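Local coordinates for putative molybdenum cofactor biosynthesis protein D2 (MoaD2) / thiamine S (Mycobacterium smegmatis, PDB 6JC0) that probably serves as the small, ubiquitin-like sulfur-carrier subunit of molybdopterin synthase in molybdenum cofactor biosynthesis, at residues 9-14 / 41-46; 34-39 / 59-64. One frame throughout, in Å; residues are numbered along the deposited sequence.

Interaction 1: 9-14 / 41-46; sequences VTVRYF and ERLGAR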
loop_
_atom_site.group_PDB
_atom_site.type_symbol
_atom_site.label_atom_id
_atom_site.label_comp_id
_atom_site.label_asym_id
_atom_site.label_seq_id
_atom_site.Cartn_x
_atom_site.Cartn_y
_atom_site.Cartn_z
ATOM N N VAL B 9 -9.168 40.455 -23.122
ATOM C CA VAL B 9 -8.719 39.241 -22.453
ATOM C C VAL B 9 -9.725 38.796 -21.401
ATOM O O VAL B 9 -10.179 39.596 -20.584
ATOM C CB VAL B 9 -7.337 39.448 -21.784
ATOM C CG1 VAL B 9 -7.062 38.363 -20.749
ATOM C CG2 VAL B 9 -6.235 39.486 -22.833
ATOM N N THR B 10 -10.081 37.518 -21.433
ATOM C CA THR B 10 -10.895 36.933 -20.381
ATOM C C THR B 10 -9.981 36.356 -19.305
ATOM O O THR B 10 -9.052 35.604 -19.601
ATOM C CB THR B 10 -11.831 35.834 -20.927
ATOM O OG1 THR B 10 -12.653 36.381 -21.964
ATOM C CG2 THR B 10 -12.724 35.282 -19.821
ATOM N N VAL B 11 -10.226 36.734 -18.056
ATOM C CA VAL B 11 -9.443 36.210 -16.947
ATOM C C VAL B 11 -10.302 35.285 -16.099
ATOM O O VAL B 11 -11.381 35.670 -15.658
ATOM C CB VAL B 11 -8.875 37.338 -16.053
ATOM C CG1 VAL B 11 -8.109 36.744 -14.869
ATOM C CG2 VAL B 11 -7.976 38.260 -16.861
ATOM N N ARG B 12 -9.826 34.064 -15.884
ATOM C CA ARG B 12 -10.504 33.132 -14.993
ATOM C C ARG B 12 -9.676 32.931 -13.731
ATOM O O ARG B 12 -8.517 32.514 -13.802
ATOM C CB ARG B 12 -10.755 31.786 -15.687
ATOM C CG ARG B 12 -11.633 31.881 -16.930
ATOM C CD ARG B 12 -12.095 30.506 -17.410
ATOM N NE ARG B 12 -10.978 29.661 -17.825
ATOM C CZ ARG B 12 -11.094 28.387 -18.191
ATOM N NH1 ARG B 12 -12.284 27.799 -18.194
ATOM N NH2 ARG B 12 -10.018 27.698 -18.548
ATOM N N TYR B 13 -10.270 33.245 -12.583
ATOM C CA TYR B 13 -9.609 33.065 -11.294
ATOM C C TYR B 13 -9.977 31.717 -10.682
ATOM O O TYR B 13 -11.124 31.280 -10.773
ATOM C CB TYR B 13 -9.993 34.186 -10.321
ATOM C CG TYR B 13 -9.612 35.575 -10.776
ATOM C CD1 TYR B 13 -8.331 36.067 -10.563
ATOM C CD2 TYR B 13 -10.536 36.399 -11.410
ATOM C CE1 TYR B 13 -7.978 37.341 -10.974
ATOM C CE2 TYR B 13 -10.190 37.670 -11.827
ATOM C CZ TYR B 13 -8.910 38.136 -11.604
ATOM O OH TYR B 13 -8.556 39.400 -12.017
ATOM N N PHE B 14 -9.013 31.070 -10.038
ATOM C CA PHE B 14 -9.281 29.788 -9.395
ATOM C C PHE B 14 -8.885 29.775 -7.925
ATOM O O PHE B 14 -7.925 30.438 -7.517
ATOM C CB PHE B 14 -8.568 28.662 -10.145
ATOM C CG PHE B 14 -9.169 28.370 -11.478
ATOM C CD1 PHE B 14 -8.738 29.047 -12.607
ATOM C CD2 PHE B 14 -10.202 27.455 -11.598
ATOM C CE1 PHE B 14 -9.307 28.796 -13.835
ATOM C CE2 PHE B 14 -10.775 27.200 -12.826
ATOM C CZ PHE B 14 -10.327 27.871 -13.944
ATOM N N GLU B 41 0.116 42.655 -12.907
ATOM C CA GLU B 41 0.238 43.896 -12.146
ATOM C C GLU B 41 -1.096 44.629 -12.094
ATOM O O GLU B 41 -1.518 45.097 -11.036
ATOM C CB GLU B 41 1.306 44.812 -12.752
ATOM C CG GLU B 41 2.735 44.331 -12.588
ATOM C CD GLU B 41 3.737 45.249 -13.272
ATOM O OE1 GLU B 41 3.328 46.026 -14.165
ATOM O OE2 GLU B 41 4.933 45.193 -12.917
ATOM N N ARG B 42 -1.759 44.725 -13.245
ATOM C CA ARG B 42 -3.031 45.434 -13.331
ATOM C C ARG B 42 -4.141 44.675 -12.606
ATOM O O ARG B 42 -5.017 45.280 -11.992
ATOM C CB ARG B 42 -3.408 45.680 -14.794
ATOM C CG ARG B 42 -2.449 46.625 -15.512
ATOM C CD ARG B 42 -2.800 46.778 -16.986
ATOM N NE ARG B 42 -1.925 47.737 -17.655
ATOM C CZ ARG B 42 -2.098 49.054 -17.631
ATOM N NH1 ARG B 42 -1.252 49.849 -18.270
ATOM N NH2 ARG B 42 -3.117 49.581 -16.965
ATOM N N LEU B 43 -4.100 43.350 -12.671
ATOM C CA LEU B 43 -5.053 42.533 -11.925
ATOM C C LEU B 43 -4.891 42.724 -10.416
ATOM O O LEU B 43 -5.871 42.735 -9.667
ATOM C CB LEU B 43 -4.887 41.052 -12.272
ATOM C CG LEU B 43 -5.165 40.592 -13.703
ATOM C CD1 LEU B 43 -5.036 39.074 -13.788
ATOM C CD2 LEU B 43 -6.541 41.056 -14.170
ATOM N N GLY B 44 -3.646 42.869 -9.976
ATOM C CA GLY B 44 -3.347 42.961 -8.560
ATOM C C GLY B 44 -3.726 44.297 -7.952
ATOM O O GLY B 44 -3.852 44.421 -6.734
ATOM N N ALA B 45 -3.919 45.300 -8.803
ATOM C CA ALA B 45 -4.277 46.632 -8.340
ATOM C C ALA B 45 -5.679 46.647 -7.722
ATOM O O ALA B 45 -6.053 47.596 -7.034
ATOM C CB ALA B 45 -4.181 47.628 -9.482
ATOM N N ARG B 46 -6.445 45.586 -7.973
ATOM C CA ARG B 46 -7.786 45.435 -7.410
ATOM C C ARG B 46 -7.777 45.574 -5.886
ATOM O O ARG B 46 -8.405 46.473 -5.329
ATOM C CB ARG B 46 -8.380 44.081 -7.816
ATOM C CG ARG B 46 -9.750 43.784 -7.215
ATOM C CD ARG B 46 -10.326 42.479 -7.755
ATOM N NE ARG B 46 -10.556 42.544 -9.196
ATOM C CZ ARG B 46 -11.708 42.902 -9.756
ATOM N NH1 ARG B 46 -12.744 43.225 -8.995
ATOM N NH2 ARG B 46 -11.824 42.937 -11.077
HETATM O O HOH W 1 -8.189 42.050 -10.710
#
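Val-11 of strand 6-13 and Leu-43 of helix 36-44 are the closest backbone pair, their CA atoms 9.2 Å apart, so the gap is bridged by side chains. Val-11 and Leu-43 meet tip to tip, with one methyl apiece in each of two contacts: CG1 of Val-11 lies 4.0 Å from CD1 of Leu-43, and CG2 of Val-11 is 4.1 Å from CD2 of Leu-43. Val-11 CG1 stands anti to the backbone N (chi1 178°) and CG2 beside it, which turns both methyls to the leucine. Tyr-13 comes across at a slant, and its OH rests 3.4 Å from Leu-43 CD2. Val-11 CG1 also lies over one face of the Tyr-13 ring, toward its rim.

A water bridges the polar atoms bordering this apolar cluster. It donates to Tyr-13 OH at 3.0 Å and to the backbone O of Leu-43 at 2.6 Å, and it accepts from Arg-46 NE in the guanidinium plane. Glu-26 provides a second grip, bonding to Tyr-13 OH and forming a salt bridge with Arg-46 NH2. A helix laid on one face of a mixed sheet is the core of the beta-grasp fold that the MoaD and ThiS families share with ubiquitin.

Interaction 2: 34-39 / 59-64; sequences TSVAEL and YLCDEV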
loop_
_atom_site.group_PDB
_atom_site.type_symbol
_atom_site.label_atom_id
_atom_site.label_comp_id
_atom_site.label_asym_id
_atom_site.label_seq_id
_atom_site.Cartn_x
_atom_site.Cartn_y
_atom_site.Cartn_z
ATOM N N THR B 34 0.708 43.888 -24.343
ATOM C CA THR B 34 0.881 43.798 -22.897
ATOM C C THR B 34 1.366 42.404 -22.513
ATOM O O THR B 34 0.788 41.406 -22.934
ATOM C CB THR B 34 -0.434 44.098 -22.140
ATOM O OG1 THR B 34 -0.862 45.438 -22.413
ATOM C CG2 THR B 34 -0.247 43.929 -20.639
ATOM N N SER B 35 2.435 42.335 -21.730
ATOM C CA SER B 35 2.951 41.048 -21.286
ATOM C C SER B 35 2.051 40.471 -20.199
ATOM O O SER B 35 1.279 41.199 -19.572
ATOM C CB SER B 35 4.381 41.185 -20.767
ATOM O OG SER B 35 4.394 41.814 -19.497
ATOM N N VAL B 36 2.152 39.165 -19.973
ATOM C CA VAL B 36 1.386 38.527 -18.910
ATOM C C VAL B 36 1.748 39.147 -17.564
ATOM O O VAL B 36 0.878 39.369 -16.723
ATOM C CB VAL B 36 1.625 37.009 -18.859
ATOM C CG1 VAL B 36 0.819 36.380 -17.732
ATOM C CG2 VAL B 36 1.260 36.369 -20.192
ATOM N N ALA B 37 3.031 39.445 -17.379
ATOM C CA ALA B 37 3.506 40.067 -16.145
ATOM C C ALA B 37 2.848 41.434 -15.916
ATOM O O ALA B 37 2.397 41.736 -14.812
ATOM C CB ALA B 37 5.020 40.202 -16.171
ATOM N N GLU B 38 2.785 42.251 -16.962
ATOM C CA GLU B 38 2.116 43.545 -16.876
ATOM C C GLU B 38 0.631 43.387 -16.567
ATOM O O GLU B 38 0.048 44.203 -15.857
ATOM C CB GLU B 38 2.280 44.332 -18.177
ATOM C CG GLU B 38 3.702 44.722 -18.525
ATOM C CD GLU B 38 3.771 45.497 -19.827
ATOM O OE1 GLU B 38 3.237 46.625 -19.873
ATOM O OE2 GLU B 38 4.343 44.972 -20.807
ATOM N N LEU B 39 0.019 42.342 -17.118
ATOM C CA LEU B 39 -1.390 42.058 -16.863
ATOM C C LEU B 39 -1.603 41.728 -15.394
ATOM O O LEU B 39 -2.534 42.234 -14.763
ATOM C CB LEU B 39 -1.883 40.898 -17.734
ATOM C CG LEU B 39 -3.272 40.354 -17.386
ATOM C CD1 LEU B 39 -4.348 41.430 -17.548
ATOM C CD2 LEU B 39 -3.604 39.133 -18.234
ATOM N N TYR B 59 0.219 30.548 -14.481
ATOM C CA TYR B 59 -0.738 31.072 -15.448
ATOM C C TYR B 59 -0.849 30.233 -16.714
ATOM O O TYR B 59 0.137 29.674 -17.202
ATOM C CB TYR B 59 -0.372 32.518 -15.809
ATOM C CG TYR B 59 -0.306 33.415 -14.597
ATOM C CD1 TYR B 59 -1.449 34.038 -14.108
ATOM C CD2 TYR B 59 0.891 33.609 -13.918
ATOM C CE1 TYR B 59 -1.399 34.843 -12.982
ATOM C CE2 TYR B 59 0.950 34.408 -12.789
ATOM C CZ TYR B 59 -0.198 35.026 -12.330
ATOM O OH TYR B 59 -0.143 35.826 -11.213
ATOM N N LEU B 60 -2.071 30.151 -17.231
ATOM C CA LEU B 60 -2.326 29.543 -18.527
ATOM C C LEU B 60 -2.879 30.579 -19.495
ATOM O O LEU B 60 -3.672 31.434 -19.109
ATOM C CB LEU B 60 -3.315 28.385 -18.404
ATOM C CG LEU B 60 -3.173 27.425 -17.225
ATOM C CD1 LEU B 60 -4.362 26.483 -17.192
ATOM C CD2 LEU B 60 -1.862 26.651 -17.301
ATOM N N CYS B 61 -2.452 30.500 -20.749
ATOM C CA CYS B 61 -3.066 31.267 -21.828
ATOM C C CYS B 61 -3.739 30.281 -22.767
ATOM O O CYS B 61 -3.058 29.484 -23.411
ATOM C CB CYS B 61 -2.030 32.105 -22.579
ATOM S SG CYS B 61 -1.376 33.509 -21.656
ATOM N N ASP B 62 -5.068 30.332 -22.836
ATOM C CA ASP B 62 -5.849 29.305 -23.521
ATOM C C ASP B 62 -5.431 27.922 -23.021
ATOM O O ASP B 62 -5.176 27.014 -23.808
ATOM C CB ASP B 62 -5.687 29.406 -25.040
ATOM C CG ASP B 62 -6.303 30.673 -25.614
ATOM O OD1 ASP B 62 -7.155 31.286 -24.937
ATOM O OD2 ASP B 62 -5.939 31.053 -26.746
ATOM N N GLU B 63 -5.338 27.798 -21.699
ATOM C CA GLU B 63 -4.967 26.556 -21.017
ATOM C C GLU B 63 -3.601 25.988 -21.422
ATOM O O GLU B 63 -3.346 24.799 -21.244
ATOM C CB GLU B 63 -6.051 25.493 -21.229
ATOM C CG GLU B 63 -7.394 25.865 -20.613
ATOM C CD GLU B 63 -8.388 24.720 -20.620
ATOM O OE1 GLU B 63 -8.143 23.718 -21.324
ATOM O OE2 GLU B 63 -9.417 24.821 -19.916
ATOM N N VAL B 64 -2.725 26.837 -21.954
ATOM C CA VAL B 64 -1.330 26.458 -22.180
ATOM C C VAL B 64 -0.446 27.177 -21.162
ATOM O O VAL B 64 -0.515 28.395 -21.034
ATOM C CB VAL B 64 -0.854 26.802 -23.607
ATOM C CG1 VAL B 64 0.626 26.473 -23.767
ATOM C CG2 VAL B 64 -1.684 26.061 -24.644
#
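Val-36, in the first turn of helix 36-44, spans the space to Tyr-59 and Cys-61 on strand 58-61, and the CA atoms of Val-36 and Tyr-59 are 8.5 Å apart. The CA-CB bond of Val-36 aims at the strand, and at CB the side chain forks toward two different residues. The first branch, CG1, stands anti to the backbone N (chi1 180°) and reaches the base of the Tyr-59 ring, 4.5 Å from CG, approaching it obliquely. The second branch, CG2, lies beside the backbone N and comes 4.2 Å from Cys-61 SG. The fork thus straddles the strand position held by Leu-60, whose side chain points to the other side of the sheet. These are loose van der Waals contacts, all between buried apolar groups.

Each segment also has local bonds. Ser-35 is the N-cap of the helix: its OG accepts from Glu-38 N at 3.0 Å with a nearly straight N-H (165°), while Ser-35 N in turn gives a weak bond to Glu-38 OE2, completing a capping box. On the strand side, Cys-61 and Val-64 pair through both backbone bonds around a type I' turn, giving a tight two-residue hairpin with Asp-62 and Glu-63 at its tip.

Met-69 packs against both Val-36 and Tyr-59, and Leu-73 of strand 72-73 touches Cys-61. One turn further along the helix, Leu-39 extends the apolar surface onto Val-79 of the central strand 77-82 and onto Leu-28 and Ile-30 of strand 25-31. The start of the helix therefore faces the sheet near strand 58-61, with strands 34-35 and 72-73 pairing beside it.

Overall arrangement
From the N terminus the chain lays down strand 6-13, turns through helix 16-21 and returns along strand 25-31 before entering helix 36-44. Interaction 1 closes this first loop, of 26 residues, when the later part of the helix comes back over the opening strand. Interaction 2 begins just before, at 34-39, and closes a loop of 19 residues when 59-64 arrives, so the two cross rather than nest. Both use helix 36-44 and one mixed sheet, tying the helix to two strands that flank strand 77-82. The contact centres lie 10 Å apart, and a salt bridge, Arg-12 NH2 to Glu-63 OE2 at 3.2 Å, joins 9-14 directly to 59-64.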